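Local coordinates for septation protein imp2 (Schizosaccharomyces pombe, PDB 5C1F), which is required for normal septation, taking part in disassembly of the medial ring, and carries a membrane-binding F-BAR domain, at residues L24-D29 and E216-F221. Sequence-based numbering, arbitrary orientation.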
loop_
_atom_site.group_PDB
_atom_site.type_symbol
_atom_site.label_atom_id
_atom_site.label_comp_id
_atom_site.label_asym_id
_atom_site.label_seq_id
_atom_site.Cartn_x
_atom_site.Cartn_y
_atom_site.Cartn_z
ATOM N N LEU A 24 -5.356 -20.643 36.257
ATOM C CA LEU A 24 -6.588 -20.929 35.531
ATOM C C LEU A 24 -7.164 -19.650 34.939
ATOM O O LEU A 24 -7.579 -19.623 33.779
ATOM C CB LEU A 24 -7.613 -21.609 36.439
ATOM C CG LEU A 24 -7.663 -23.136 36.316
ATOM C CD1 LEU A 24 -6.312 -23.758 36.651
ATOM C CD2 LEU A 24 -8.760 -23.715 37.195
ATOM N N SER A 25 -7.172 -18.590 35.739
ATOM C CA SER A 25 -7.701 -17.302 35.304
ATOM C C SER A 25 -6.830 -16.652 34.230
ATOM O O SER A 25 -7.287 -15.768 33.508
ATOM C CB SER A 25 -7.842 -16.360 36.500
ATOM O OG SER A 25 -6.602 -16.206 37.168
ATOM N N ARG A 26 -5.578 -17.089 34.124
ATOM C CA ARG A 26 -4.662 -16.520 33.142
ATOM C C ARG A 26 -5.103 -16.840 31.712
ATOM O O ARG A 26 -4.803 -16.092 30.781
ATOM C CB ARG A 26 -3.233 -17.022 33.380
ATOM C CG ARG A 26 -2.258 -16.610 32.284
ATOM C CD ARG A 26 -0.803 -16.787 32.672
ATOM N NE ARG A 26 0.076 -16.510 31.536
ATOM C CZ ARG A 26 0.390 -15.289 31.110
ATOM N NH1 ARG A 26 -0.099 -14.220 31.725
ATOM N NH2 ARG A 26 1.194 -15.136 30.066
ATOM N N PHE A 27 -5.827 -17.943 31.548
ATOM C CA PHE A 27 -6.330 -18.344 30.236
ATOM C C PHE A 27 -7.093 -17.222 29.536
ATOM O O PHE A 27 -7.011 -17.076 28.318
ATOM C CB PHE A 27 -7.227 -19.577 30.361
ATOM C CG PHE A 27 -6.474 -20.874 30.336
ATOM C CD1 PHE A 27 -5.968 -21.371 29.144
ATOM C CD2 PHE A 27 -6.271 -21.600 31.499
ATOM C CE1 PHE A 27 -5.272 -22.566 29.113
ATOM C CE2 PHE A 27 -5.574 -22.795 31.474
ATOM C CZ PHE A 27 -5.074 -23.278 30.279
ATOM N N SER A 28 -7.822 -16.429 30.313
ATOM C CA SER A 28 -8.597 -15.320 29.765
ATOM C C SER A 28 -7.706 -14.139 29.379
ATOM O O SER A 28 -8.047 -13.364 28.486
ATOM C CB SER A 28 -9.661 -14.867 30.767
ATOM O OG SER A 28 -9.061 -14.373 31.950
ATOM N N ASP A 29 -6.571 -14.001 30.061
ATOM C CA ASP A 29 -5.618 -12.937 29.755
ATOM C C ASP A 29 -4.870 -13.253 28.467
ATOM O O ASP A 29 -4.657 -12.378 27.627
ATOM C CB ASP A 29 -4.625 -12.747 30.905
ATOM C CG ASP A 29 -5.290 -12.257 32.174
ATOM O OD1 ASP A 29 -6.366 -11.628 32.079
ATOM O OD2 ASP A 29 -4.732 -12.498 33.266
ATOM N N GLU A 216 5.206 -21.174 27.419
ATOM C CA GLU A 216 6.432 -21.152 26.630
ATOM C C GLU A 216 6.141 -21.205 25.130
ATOM O O GLU A 216 6.794 -20.524 24.343
ATOM C CB GLU A 216 7.344 -22.310 27.033
ATOM C CG GLU A 216 7.920 -22.172 28.428
ATOM C CD GLU A 216 8.706 -23.393 28.856
ATOM O OE1 GLU A 216 8.757 -24.372 28.082
ATOM O OE2 GLU A 216 9.274 -23.369 29.967
ATOM N N GLU A 217 5.157 -22.010 24.739
ATOM C CA GLU A 217 4.766 -22.096 23.337
ATOM C C GLU A 217 4.087 -20.811 22.881
ATOM O O GLU A 217 4.234 -20.395 21.730
ATOM C CB GLU A 217 3.835 -23.284 23.106
ATOM C CG GLU A 217 4.478 -24.635 23.335
ATOM C CD GLU A 217 3.456 -25.747 23.420
ATOM O OE1 GLU A 217 2.300 -25.527 22.997
ATOM O OE2 GLU A 217 3.806 -26.839 23.918
ATOM N N ARG A 218 3.339 -20.191 23.789
ATOM C CA ARG A 218 2.623 -18.958 23.484
ATOM C C ARG A 218 3.583 -17.862 23.052
ATOM O O ARG A 218 3.328 -17.144 22.086
ATOM C CB ARG A 218 1.816 -18.488 24.694
ATOM C CG ARG A 218 0.990 -17.242 24.443
ATOM C CD ARG A 218 0.407 -16.692 25.736
ATOM N NE ARG A 218 1.425 -16.058 26.569
ATOM C CZ ARG A 218 1.755 -14.771 26.493
ATOM N NH1 ARG A 218 1.146 -13.978 25.621
ATOM N NH2 ARG A 218 2.692 -14.277 27.289
ATOM N N ARG A 219 4.694 -17.746 23.769
ATOM C CA ARG A 219 5.663 -16.697 23.500
ATOM C C ARG A 219 6.448 -16.979 22.224
ATOM O O ARG A 219 6.763 -16.058 21.469
ATOM C CB ARG A 219 6.604 -16.528 24.695
ATOM C CG ARG A 219 5.875 -16.063 25.948
ATOM C CD ARG A 219 6.821 -15.696 27.075
ATOM N NE ARG A 219 6.084 -15.180 28.226
ATOM C CZ ARG A 219 5.942 -13.891 28.513
ATOM N NH1 ARG A 219 6.504 -12.969 27.740
ATOM N NH2 ARG A 219 5.246 -13.521 29.579
ATOM N N HIS A 220 6.757 -18.249 21.979
ATOM C CA HIS A 220 7.389 -18.632 20.721
ATOM C C HIS A 220 6.441 -18.361 19.560
ATOM O O HIS A 220 6.859 -17.890 18.502
ATOM C CB HIS A 220 7.800 -20.103 20.736
ATOM C CG HIS A 220 9.064 -20.372 21.494
ATOM N ND1 HIS A 220 10.297 -19.943 21.059
ATOM C CD2 HIS A 220 9.283 -21.039 22.653
ATOM C CE1 HIS A 220 11.225 -20.328 21.920
ATOM N NE2 HIS A 220 10.635 -20.993 22.896
ATOM N N PHE A 221 5.162 -18.658 19.769
ATOM C CA PHE A 221 4.152 -18.435 18.742
ATOM C C PHE A 221 4.070 -16.960 18.351
ATOM O O PHE A 221 4.130 -16.618 17.171
ATOM C CB PHE A 221 2.783 -18.928 19.213
ATOM C CG PHE A 221 1.639 -18.390 18.403
ATOM C CD1 PHE A 221 1.365 -18.899 17.143
ATOM C CD2 PHE A 221 0.844 -17.365 18.894
ATOM C CE1 PHE A 221 0.315 -18.397 16.390
ATOM C CE2 PHE A 221 -0.205 -16.858 18.146
ATOM C CZ PHE A 221 -0.469 -17.374 16.892
#
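Arg26 and Arg218 reach toward each other from helices 18-59 and 162-252 and meet through their guanidinium groups, Arg26 NH2 lying 3.3 Å from Arg218 NH2. The side chains cross at about a right angle and the guanidinium planes stand 83° apart: Arg218 NH2 arrives at the edge of the Arg26 group, close to its plane. Arg26 spans the gap because CG is anti to the backbone N (chi1 173°) and the chain stays extended as far as NE, whereas Arg218 starts out the same way but bends at chi3 (73°). Arg219 joins more loosely, its NH2 4.4 Å from Arg26 NH2, and Arg218 NH2 lies over one face of the Arg219 guanidinium, offset toward its rim. Two donors facing each other form no hydrogen bond; the carboxylate of Glu215 binds all three arginines by salt bridges and so probably holds the positive groups together. The second subunit adds two acidic partners, its Glu67 pairing with Arg218 NH1 and its Asp259 with Arg219 NH1, while its Phe263 packs on Arg26. The arrangement is a largely buried arginine cluster gathered round a glutamate, joining two long helices of the F-BAR domain where its helical bundle meets the dimer partner.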